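Local coordinates for protein acyl-CoA dehydrogenase (Bacillus anthracis, PDB 3OWA) that probably oxidises acyl-CoA thioesters to enoyl-CoA by alpha,beta-dehydrogenation, using bound flavin-adenine dinucleotide as the electron acceptor, at residues Ile307-Ala321 against Val371-His383. Residues are numbered along the deposited sequence; the frame is centred on the assembly and turned at random.
Sequences IQEKLANMAAKTYAA and VLDYTVDEGVQIH. With FAD (flavin-adenine dinucleotide), chain J.
Selenomethionine Met314 is a knob in a hole formed by Tyr374, Thr375, Glu378 and Gly379. Its unbranched chain bends at the last torsion (chi3 72°), bringing Met314 CE to 3.4 Å from Thr375 O, while SE packs against Glu378 CB. Ile382 returns the fit among Ile307, Lys310, Leu311 and Met314, its CD1 lying 4.0 Å from both Met314 SE and Leu311 CD2. Tyr374 suits the border, offering flat faces and a hydroxyl: Glu378 CG lies over one face and Lys317 CE over the other in a CH-pi contact, with Lys317 NZ farther out in a cation-pi arrangement. Asn313 ND2 donates a bent bond (143°) to Tyr374 OH at 3.3 Å, while Asn313 OD1 accepts a hydrogen bond from Lys582 NZ. Lys310 lays methylenes along Ile382, then bends so that Lys310 NZ meets Glu378 OE2 at 2.9 Å from above the carboxylate plane; NZ also forms a salt bridge with Glu412 of the second subunit. At the Ile307/Ile382 end of these antiparallel helices (159°) of the C-terminal domain, Gln381 O accepts a 2.6 Å hydrogen bond from FAD O3B. Apolar interlocking with a polar border along one side thus probably keeps Gln381 and Ile307 in place beside the adenosine ribose.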
ATOM      1  N   ILE A 307     -13.125   1.318 -12.536  1.00 35.81           N
ATOM      2  CA  ILE A 307     -12.506  -0.003 -12.672  1.00 34.68           C
ATOM      3  C   ILE A 307     -11.540  -0.003 -13.876  1.00 35.24           C
ATOM      4  O   ILE A 307     -10.402  -0.505 -13.790  1.00 33.87           O
ATOM      5  CB  ILE A 307     -13.596  -1.105 -12.787  1.00 35.37           C
ATOM      6  CG1 ILE A 307     -14.375  -1.212 -11.456  1.00 33.15           C
ATOM      7  CG2 ILE A 307     -13.000  -2.448 -13.178  1.00 34.32           C
ATOM      8  CD1 ILE A 307     -13.539  -1.747 -10.267  1.00 36.12           C
ATOM      9  N   GLN A 308     -11.986   0.584 -14.986  1.00 34.78           N
ATOM     10  CA  GLN A 308     -11.145   0.693 -16.179  1.00 34.72           C
ATOM     11  C   GLN A 308      -9.880   1.503 -15.867  1.00 34.81           C
ATOM     12  O   GLN A 308      -8.773   1.133 -16.258  1.00 35.17           O
ATOM     13  CB  GLN A 308     -11.938   1.368 -17.300  1.00 35.55           C
ATOM     14  CG  GLN A 308     -13.056   0.499 -17.815  1.00 35.09           C
ATOM     15  CD  GLN A 308     -13.983   1.227 -18.777  1.00 40.05           C
ATOM     16  OE1 GLN A 308     -13.704   2.350 -19.204  1.00 40.74           O
ATOM     17  NE2 GLN A 308     -15.096   0.588 -19.117  1.00 39.97           N
ATOM     18  N   GLU A 309     -10.046   2.597 -15.139  1.00 34.45           N
ATOM     19  CA  GLU A 309      -8.915   3.432 -14.778  1.00 35.31           C
ATOM     20  C   GLU A 309      -7.876   2.643 -13.927  1.00 34.36           C
ATOM     21  O   GLU A 309      -6.673   2.737 -14.194  1.00 34.94           O
ATOM     22  CB  GLU A 309      -9.382   4.683 -14.023  1.00 34.93           C
ATOM     23  CG  GLU A 309      -8.288   5.758 -13.848  1.00 40.35           C
ATOM     24  CD  GLU A 309      -8.700   6.919 -12.922  1.00 49.12           C
ATOM     25  OE1 GLU A 309      -8.172   8.045 -13.122  1.00 52.12           O
ATOM     26  OE2 GLU A 309      -9.553   6.727 -12.009  1.00 49.75           O
ATOM     27  N   LYS A 310      -8.330   1.885 -12.926  1.00 32.75           N
ATOM     28  CA  LYS A 310      -7.408   1.080 -12.112  1.00 32.05           C
ATOM     29  C   LYS A 310      -6.637   0.105 -12.999  1.00 31.65           C
ATOM     30  O   LYS A 310      -5.423   0.011 -12.905  1.00 31.65           O
ATOM     31  CB  LYS A 310      -8.145   0.303 -11.012  1.00 31.10           C
ATOM     32  CG  LYS A 310      -8.850   1.152  -9.980  1.00 32.52           C
ATOM     33  CD  LYS A 310      -9.627   0.220  -9.051  1.00 33.79           C
ATOM     34  CE  LYS A 310     -10.526   0.998  -8.081  1.00 34.60           C
ATOM     35  NZ  LYS A 310      -9.676   1.781  -7.081  1.00 30.75           N
ATOM     36  N   LEU A 311      -7.337  -0.613 -13.883  1.00 32.77           N
ATOM     37  CA  LEU A 311      -6.675  -1.541 -14.795  1.00 32.26           C
ATOM     38  C   LEU A 311      -5.636  -0.900 -15.692  1.00 33.28           C
ATOM     39  O   LEU A 311      -4.568  -1.491 -15.912  1.00 33.68           O
ATOM     40  CB  LEU A 311      -7.671  -2.341 -15.668  1.00 32.09           C
ATOM     41  CG  LEU A 311      -8.482  -3.465 -14.998  1.00 33.84           C
ATOM     42  CD1 LEU A 311      -9.478  -4.047 -15.956  1.00 34.24           C
ATOM     43  CD2 LEU A 311      -7.567  -4.634 -14.463  1.00 30.41           C
ATOM     44  N   ALA A 312      -5.934   0.289 -16.215  1.00 33.32           N
ATOM     45  CA  ALA A 312      -4.999   1.011 -17.075  1.00 33.67           C
ATOM     46  C   ALA A 312      -3.744   1.489 -16.331  1.00 33.33           C
ATOM     47  O   ALA A 312      -2.646   1.463 -16.898  1.00 32.57           O
ATOM     48  CB  ALA A 312      -5.712   2.205 -17.765  1.00 33.95           C
ATOM     49  N   ASN A 313      -3.902   1.951 -15.090  1.00 31.77           N
ATOM     50  CA  ASN A 313      -2.765   2.365 -14.300  1.00 32.77           C
ATOM     51  C   ASN A 313      -1.882   1.159 -14.024  1.00 32.04           C
ATOM     52  O   ASN A 313      -0.666   1.219 -14.172  1.00 32.92           O
ATOM     53  CB  ASN A 313      -3.216   2.993 -12.963  1.00 32.64           C
ATOM     54  CG  ASN A 313      -3.830   4.370 -13.129  1.00 36.37           C
ATOM     55  OD1 ASN A 313      -3.594   5.043 -14.120  1.00 38.11           O
ATOM     56  ND2 ASN A 313      -4.622   4.800 -12.121  1.00 34.15           N
HETATM   57  N   MSE A 314      -2.516   0.046 -13.676  1.00 31.26           N
HETATM   58  CA  MSE A 314      -1.797  -1.186 -13.352  1.00 30.33           C
HETATM   59  C   MSE A 314      -0.986  -1.643 -14.559  1.00 31.60           C
HETATM   60  O   MSE A 314       0.197  -1.968 -14.417  1.00 30.45           O
HETATM   61  CB  MSE A 314      -2.758  -2.285 -12.941  1.00 28.48           C
HETATM   62  CG  MSE A 314      -3.439  -1.997 -11.577  1.00 30.42           C
HETATM   63 SE   MSE A 314      -5.059  -3.083 -11.436  0.51 30.22          SE
HETATM   64  CE  MSE A 314      -4.253  -4.815 -11.181  1.00 32.05           C
ATOM     65  N   ALA A 315      -1.634  -1.645 -15.723  1.00 31.17           N
ATOM     66  CA  ALA A 315      -0.997  -2.137 -16.951  1.00 33.57           C
ATOM     67  C   ALA A 315       0.118  -1.212 -17.446  1.00 33.94           C
ATOM     68  O   ALA A 315       1.126  -1.683 -17.948  1.00 34.20           O
ATOM     69  CB  ALA A 315      -2.006  -2.339 -17.999  1.00 32.78           C
ATOM     70  N   ALA A 316      -0.074   0.101 -17.306  1.00 34.80           N
ATOM     71  CA  ALA A 316       0.929   1.054 -17.760  1.00 34.80           C
ATOM     72  C   ALA A 316       2.193   1.031 -16.907  1.00 33.78           C
ATOM     73  O   ALA A 316       3.294   1.078 -17.425  1.00 33.62           O
ATOM     74  CB  ALA A 316       0.359   2.453 -17.845  1.00 35.07           C
ATOM     75  N   LYS A 317       2.026   1.005 -15.593  1.00 32.68           N
ATOM     76  CA  LYS A 317       3.162   0.744 -14.691  1.00 31.09           C
ATOM     77  C   LYS A 317       3.863  -0.564 -14.979  1.00 30.78           C
ATOM     78  O   LYS A 317       5.081  -0.602 -14.990  1.00 31.58           O
ATOM     79  CB  LYS A 317       2.687   0.773 -13.229  1.00 29.50           C
ATOM     80  CG  LYS A 317       2.181   2.157 -12.802  1.00 29.63           C
ATOM     81  CD  LYS A 317       1.642   2.022 -11.365  1.00 33.53           C
ATOM     82  CE  LYS A 317       0.923   3.286 -10.899  1.00 37.10           C
ATOM     83  NZ  LYS A 317       1.918   4.441 -10.761  1.00 33.88           N
ATOM     84  N   THR A 318       3.108  -1.633 -15.222  1.00 30.52           N
ATOM     85  CA  THR A 318       3.709  -2.942 -15.494  1.00 30.89           C
ATOM     86  C   THR A 318       4.519  -2.902 -16.806  1.00 32.39           C
ATOM     87  O   THR A 318       5.593  -3.504 -16.893  1.00 31.81           O
ATOM     88  CB  THR A 318       2.626  -4.023 -15.622  1.00 31.78           C
ATOM     89  OG1 THR A 318       1.954  -4.178 -14.377  1.00 32.15           O
ATOM     90  CG2 THR A 318       3.221  -5.412 -16.033  1.00 32.85           C
ATOM     91  N   TYR A 319       4.004  -2.194 -17.819  1.00 32.50           N
ATOM     92  CA  TYR A 319       4.729  -2.019 -19.084  1.00 33.10           C
ATOM     93  C   TYR A 319       6.032  -1.303 -18.776  1.00 33.00           C
ATOM     94  O   TYR A 319       7.084  -1.725 -19.215  1.00 33.01           O
ATOM     95  CB  TYR A 319       3.923  -1.187 -20.094  1.00 33.86           C
ATOM     96  CG  TYR A 319       4.656  -0.976 -21.421  1.00 35.89           C
ATOM     97  CD1 TYR A 319       4.764  -2.019 -22.355  1.00 35.51           C
ATOM     98  CD2 TYR A 319       5.235   0.267 -21.743  1.00 35.87           C
ATOM     99  CE1 TYR A 319       5.445  -1.831 -23.576  1.00 38.67           C
ATOM    100  CE2 TYR A 319       5.908   0.466 -22.972  1.00 37.27           C
ATOM    101  CZ  TYR A 319       6.001  -0.589 -23.871  1.00 41.63           C
ATOM    102  OH  TYR A 319       6.656  -0.409 -25.071  1.00 41.90           O
ATOM    103  N   ALA A 320       5.981  -0.232 -17.985  1.00 32.86           N
ATOM    104  CA  ALA A 320       7.229   0.479 -17.711  1.00 33.40           C
ATOM    105  C   ALA A 320       8.205  -0.398 -16.920  1.00 33.00           C
ATOM    106  O   ALA A 320       9.400  -0.400 -17.223  1.00 33.85           O
ATOM    107  CB  ALA A 320       6.988   1.838 -17.026  1.00 33.11           C
ATOM    108  N   ALA A 321       7.700  -1.181 -15.961  1.00 32.40           N
ATOM    109  CA  ALA A 321       8.560  -2.086 -15.185  1.00 32.24           C
ATOM    110  C   ALA A 321       9.171  -3.193 -16.040  1.00 32.35           C
ATOM    111  O   ALA A 321      10.370  -3.499 -15.941  1.00 32.08           O
ATOM    112  CB  ALA A 321       7.778  -2.695 -13.958  1.00 31.46           C
ATOM    113  N   VAL A 371       5.751  -1.075  -8.098  1.00 26.19           N
ATOM    114  CA  VAL A 371       4.701  -1.302  -9.069  1.00 26.67           C
ATOM    115  C   VAL A 371       3.859  -2.526  -8.678  1.00 26.40           C
ATOM    116  O   VAL A 371       2.636  -2.499  -8.777  1.00 27.63           O
ATOM    117  CB  VAL A 371       5.352  -1.538 -10.506  1.00 27.65           C
ATOM    118  CG1 VAL A 371       4.354  -2.180 -11.438  1.00 29.66           C
ATOM    119  CG2 VAL A 371       5.819  -0.189 -11.097  1.00 26.43           C
ATOM    120  N   LEU A 372       4.500  -3.601  -8.199  1.00 25.61           N
ATOM    121  CA  LEU A 372       3.747  -4.791  -7.803  1.00 24.17           C
ATOM    122  C   LEU A 372       2.903  -4.427  -6.574  1.00 25.81           C
ATOM    123  O   LEU A 372       1.717  -4.792  -6.498  1.00 27.69           O
ATOM    124  CB  LEU A 372       4.674  -5.949  -7.433  1.00 23.17           C
ATOM    125  CG  LEU A 372       3.970  -7.199  -6.870  1.00 24.19           C
ATOM    126  CD1 LEU A 372       2.938  -7.729  -7.827  1.00 24.51           C
ATOM    127  CD2 LEU A 372       4.970  -8.275  -6.383  1.00 19.00           C
ATOM    128  N   ASP A 373       3.486  -3.689  -5.637  1.00 23.55           N
ATOM    129  CA  ASP A 373       2.727  -3.262  -4.439  1.00 23.97           C
ATOM    130  C   ASP A 373       1.391  -2.568  -4.865  1.00 24.86           C
ATOM    131  O   ASP A 373       0.304  -2.819  -4.300  1.00 25.40           O
ATOM    132  CB  ASP A 373       3.620  -2.300  -3.643  1.00 23.00           C
ATOM    133  CG  ASP A 373       2.964  -1.768  -2.384  1.00 31.46           C
ATOM    134  OD1 ASP A 373       3.185  -2.329  -1.290  1.00 32.53           O
ATOM    135  OD2 ASP A 373       2.210  -0.774  -2.466  1.00 38.88           O
ATOM    136  N   TYR A 374       1.483  -1.664  -5.819  1.00 24.45           N
ATOM    137  CA  TYR A 374       0.317  -0.929  -6.306  1.00 25.83           C
ATOM    138  C   TYR A 374      -0.644  -1.881  -7.024  1.00 25.60           C
ATOM    139  O   TYR A 374      -1.854  -1.790  -6.833  1.00 26.69           O
ATOM    140  CB  TYR A 374       0.783   0.193  -7.276  1.00 26.74           C
ATOM    141  CG  TYR A 374      -0.374   0.874  -7.969  1.00 27.98           C
ATOM    142  CD1 TYR A 374      -1.054   1.922  -7.340  1.00 32.76           C
ATOM    143  CD2 TYR A 374      -0.817   0.442  -9.241  1.00 29.42           C
ATOM    144  CE1 TYR A 374      -2.160   2.540  -7.940  1.00 31.45           C
ATOM    145  CE2 TYR A 374      -1.932   1.052  -9.846  1.00 31.46           C
ATOM    146  CZ  TYR A 374      -2.569   2.118  -9.198  1.00 36.98           C
ATOM    147  OH  TYR A 374      -3.675   2.721  -9.769  1.00 36.88           O
ATOM    148  N   THR A 375      -0.132  -2.758  -7.888  1.00 26.48           N
ATOM    149  CA  THR A 375      -1.011  -3.638  -8.652  1.00 27.46           C
ATOM    150  C   THR A 375      -1.764  -4.648  -7.779  1.00 26.34           C
ATOM    151  O   THR A 375      -2.942  -4.909  -8.026  1.00 26.67           O
ATOM    152  CB  THR A 375      -0.285  -4.369  -9.837  1.00 29.60           C
ATOM    153  OG1 THR A 375       0.666  -5.287  -9.276  1.00 36.94           O
ATOM    154  CG2 THR A 375       0.451  -3.372 -10.745  1.00 30.56           C
ATOM    155  N   VAL A 376      -1.144  -5.201  -6.725  1.00 24.52           N
ATOM    156  CA  VAL A 376      -1.900  -6.154  -5.911  1.00 22.80           C
ATOM    157  C   VAL A 376      -2.887  -5.388  -5.047  1.00 22.58           C
ATOM    158  O   VAL A 376      -3.946  -5.873  -4.723  1.00 20.58           O
ATOM    159  CB  VAL A 376      -1.014  -7.121  -4.998  1.00 21.92           C
ATOM    160  CG1 VAL A 376      -0.170  -7.963  -5.858  1.00 21.53           C
ATOM    161  CG2 VAL A 376      -0.087  -6.322  -4.051  1.00 22.36           C
ATOM    162  N   ASP A 377      -2.552  -4.168  -4.686  1.00 22.65           N
ATOM    163  CA  ASP A 377      -3.470  -3.402  -3.898  1.00 24.37           C
ATOM    164  C   ASP A 377      -4.728  -3.014  -4.741  1.00 25.23           C
ATOM    165  O   ASP A 377      -5.868  -3.019  -4.229  1.00 24.59           O
ATOM    166  CB  ASP A 377      -2.784  -2.156  -3.377  1.00 26.32           C
ATOM    167  CG  ASP A 377      -3.708  -1.336  -2.506  1.00 29.83           C
ATOM    168  OD1 ASP A 377      -4.004  -1.812  -1.394  1.00 30.44           O
ATOM    169  OD2 ASP A 377      -4.160  -0.233  -2.922  1.00 34.17           O
ATOM    170  N   GLU A 378      -4.550  -2.670  -6.021  1.00 24.00           N
ATOM    171  CA  GLU A 378      -5.722  -2.320  -6.781  1.00 25.82           C
ATOM    172  C   GLU A 378      -6.442  -3.591  -7.164  1.00 25.88           C
ATOM    173  O   GLU A 378      -7.642  -3.578  -7.413  1.00 25.23           O
ATOM    174  CB  GLU A 378      -5.359  -1.525  -8.035  1.00 27.82           C
ATOM    175  CG  GLU A 378      -4.941  -0.024  -7.701  1.00 31.73           C
ATOM    176  CD  GLU A 378      -6.032   0.798  -6.948  1.00 39.54           C
ATOM    177  OE1 GLU A 378      -5.704   1.891  -6.432  1.00 41.95           O
ATOM    178  OE2 GLU A 378      -7.195   0.352  -6.793  1.00 41.02           O
ATOM    179  N   GLY A 379      -5.696  -4.693  -7.242  1.00 25.62           N
ATOM    180  CA  GLY A 379      -6.334  -5.980  -7.585  1.00 25.65           C
ATOM    181  C   GLY A 379      -7.244  -6.428  -6.478  1.00 24.33           C
ATOM    182  O   GLY A 379      -8.348  -6.902  -6.693  1.00 23.94           O
ATOM    183  N   VAL A 380      -6.793  -6.259  -5.241  1.00 23.47           N
ATOM    184  CA  VAL A 380      -7.673  -6.515  -4.168  1.00 22.02           C
ATOM    185  C   VAL A 380      -8.919  -5.607  -4.211  1.00 23.30           C
ATOM    186  O   VAL A 380     -10.037  -6.101  -3.991  1.00 22.85           O
ATOM    187  CB  VAL A 380      -6.928  -6.287  -2.777  1.00 21.72           C
ATOM    188  CG1 VAL A 380      -7.942  -6.263  -1.670  1.00 20.15           C
ATOM    189  CG2 VAL A 380      -5.859  -7.410  -2.549  1.00 21.67           C
ATOM    190  N   GLN A 381      -8.743  -4.290  -4.411  1.00 23.96           N
ATOM    191  CA  GLN A 381      -9.854  -3.358  -4.429  1.00 24.57           C
ATOM    192  C   GLN A 381     -10.858  -3.715  -5.541  1.00 25.90           C
ATOM    193  O   GLN A 381     -12.072  -3.660  -5.344  1.00 26.47           O
ATOM    194  CB  GLN A 381      -9.374  -1.909  -4.656  1.00 25.39           C
ATOM    195  CG  GLN A 381     -10.423  -0.864  -4.316  1.00 25.06           C
ATOM    196  CD  GLN A 381     -10.671  -0.817  -2.808  1.00 26.30           C
ATOM    197  OE1 GLN A 381      -9.880  -1.373  -2.062  1.00 26.61           O
ATOM    198  NE2 GLN A 381     -11.798  -0.198  -2.353  1.00 27.28           N
ATOM    199  N   ILE A 382     -10.353  -4.070  -6.699  1.00 26.06           N
ATOM    200  CA  ILE A 382     -11.250  -4.516  -7.791  1.00 27.67           C
ATOM    201  C   ILE A 382     -12.114  -5.745  -7.391  1.00 28.53           C
ATOM    202  O   ILE A 382     -13.274  -5.873  -7.803  1.00 29.83           O
ATOM    203  CB  ILE A 382     -10.427  -4.860  -9.051  1.00 28.86           C
ATOM    204  CG1 ILE A 382      -9.980  -3.585  -9.754  1.00 26.34           C
ATOM    205  CG2 ILE A 382     -11.253  -5.684 -10.084  1.00 26.66           C
ATOM    206  CD1 ILE A 382      -8.900  -3.829 -10.771  1.00 28.41           C
ATOM    207  N   HIS A 383     -11.545  -6.642  -6.588  1.00 28.24           N
ATOM    208  CA  HIS A 383     -12.264  -7.841  -6.111  1.00 28.34           C
ATOM    209  C   HIS A 383     -13.208  -7.509  -4.948  1.00 28.44           C
ATOM    210  O   HIS A 383     -14.085  -8.284  -4.619  1.00 28.04           O
ATOM    211  CB  HIS A 383     -11.271  -8.949  -5.634  1.00 28.80           C
ATOM    212  CG  HIS A 383     -10.632  -9.729  -6.750  1.00 25.52           C
ATOM    213  ND1 HIS A 383      -9.592  -9.236  -7.512  1.00 26.15           N
ATOM    214  CD2 HIS A 383     -10.892 -10.977  -7.226  1.00 26.52           C
ATOM    215  CE1 HIS A 383      -9.249 -10.147  -8.423  1.00 24.82           C
ATOM    216  NE2 HIS A 383      -9.999 -11.219  -8.241  1.00 25.07           N
TER
HETATM  217  PA  FAD J 601     -18.398  -5.246  -5.171  1.00 36.65           P
HETATM  218  O1A FAD J 601     -18.512  -6.371  -6.187  1.00 37.63           O
HETATM  219  O2A FAD J 601     -19.688  -4.589  -4.849  1.00 37.96           O
HETATM  220  O5B FAD J 601     -17.317  -4.233  -5.743  1.00 35.90           O
HETATM  221  C5B FAD J 601     -16.236  -4.688  -6.506  1.00 38.00           C
HETATM  222  C4B FAD J 601     -15.441  -3.506  -7.014  1.00 37.56           C
HETATM  223  O4B FAD J 601     -16.237  -2.775  -7.941  1.00 37.21           O
HETATM  224  C3B FAD J 601     -15.049  -2.546  -5.887  1.00 37.14           C
HETATM  225  O3B FAD J 601     -13.819  -1.963  -6.218  1.00 36.51           O
HETATM  226  C2B FAD J 601     -16.113  -1.461  -6.019  1.00 37.79           C
HETATM  227  O2B FAD J 601     -15.673  -0.222  -5.537  1.00 37.75           O
HETATM  228  C1B FAD J 601     -16.339  -1.426  -7.532  1.00 35.80           C
HETATM  229  N9A FAD J 601     -17.670  -0.884  -7.890  1.00 39.13           N
HETATM  230  C8A FAD J 601     -18.911  -1.417  -7.606  1.00 42.52           C
HETATM  231  N7A FAD J 601     -19.874  -0.615  -8.142  1.00 40.88           N
HETATM  232  C5A FAD J 601     -19.253   0.408  -8.771  1.00 42.13           C
HETATM  233  C6A FAD J 601     -19.719   1.522  -9.468  1.00 43.81           C
HETATM  234  N6A FAD J 601     -21.027   1.815  -9.504  1.00 44.32           N
HETATM  235  N1A FAD J 601     -18.800   2.402 -10.000  1.00 43.69           N
HETATM  236  C2A FAD J 601     -17.440   2.205  -9.839  1.00 45.34           C
HETATM  237  N3A FAD J 601     -16.992   1.093  -9.156  1.00 41.34           N
HETATM  238  C4A FAD J 601     -17.869   0.234  -8.617  1.00 40.25           C
HETATM  239  N1  FAD J 601     -22.002  -6.669   5.119  1.00 35.36           N
HETATM  240  C2  FAD J 601     -23.048  -6.557   5.985  1.00 39.65           C
HETATM  241  O2  FAD J 601     -24.122  -6.148   5.550  1.00 43.44           O
HETATM  242  N3  FAD J 601     -22.908  -6.916   7.318  1.00 35.58           N
HETATM  243  C4  FAD J 601     -21.712  -7.382   7.812  1.00 34.76           C
HETATM  244  O4  FAD J 601     -21.620  -7.689   9.007  1.00 31.44           O
HETATM  245  C4X FAD J 601     -20.637  -7.476   6.938  1.00 35.93           C
HETATM  246  N5  FAD J 601     -19.411  -7.937   7.389  1.00 36.47           N
HETATM  247  C5X FAD J 601     -18.363  -8.093   6.509  1.00 35.26           C
HETATM  248  C6  FAD J 601     -17.156  -8.639   6.961  1.00 32.00           C
HETATM  249  C7  FAD J 601     -16.113  -8.802   6.054  1.00 31.80           C
HETATM  250  C7M FAD J 601     -14.787  -9.355   6.525  1.00 33.38           C
HETATM  251  C8  FAD J 601     -16.303  -8.446   4.716  1.00 31.33           C
HETATM  252  C8M FAD J 601     -15.221  -8.588   3.691  1.00 33.10           C
HETATM  253  C9  FAD J 601     -17.500  -7.894   4.269  1.00 29.72           C
HETATM  254  C9A FAD J 601     -18.547  -7.742   5.158  1.00 32.96           C
HETATM  255  N10 FAD J 601     -19.748  -7.202   4.715  1.00 34.64           N
HETATM  256  C10 FAD J 601     -20.797  -7.117   5.589  1.00 35.05           C
HETATM  257  C1' FAD J 601     -19.959  -6.821   3.275  1.00 34.51           C
HETATM  258  C2' FAD J 601     -18.918  -5.760   2.842  1.00 41.11           C
HETATM  259  O2' FAD J 601     -18.959  -4.490   3.521  1.00 39.90           O
HETATM  260  C3' FAD J 601     -18.895  -5.684   1.305  1.00 39.21           C
HETATM  261  O3' FAD J 601     -17.743  -6.339   0.822  1.00 38.43           O
HETATM  262  C4' FAD J 601     -18.908  -4.261   0.834  1.00 45.07           C
HETATM  263  O4' FAD J 601     -20.072  -3.652   1.366  1.00 46.29           O
HETATM  264  C5' FAD J 601     -18.616  -4.407  -0.927  1.00 42.21           C
HETATM  265  O5' FAD J 601     -19.214  -5.388  -1.670  1.00 38.20           O
HETATM  266  P   FAD J 601     -18.493  -6.492  -2.613  1.00 38.11           P
HETATM  267  O1P FAD J 601     -17.379  -7.045  -1.749  1.00 36.68           O
HETATM  268  O2P FAD J 601     -19.357  -7.568  -3.136  1.00 40.97           O
HETATM  269  O3P FAD J 601     -17.743  -5.723  -3.778  1.00 39.66           O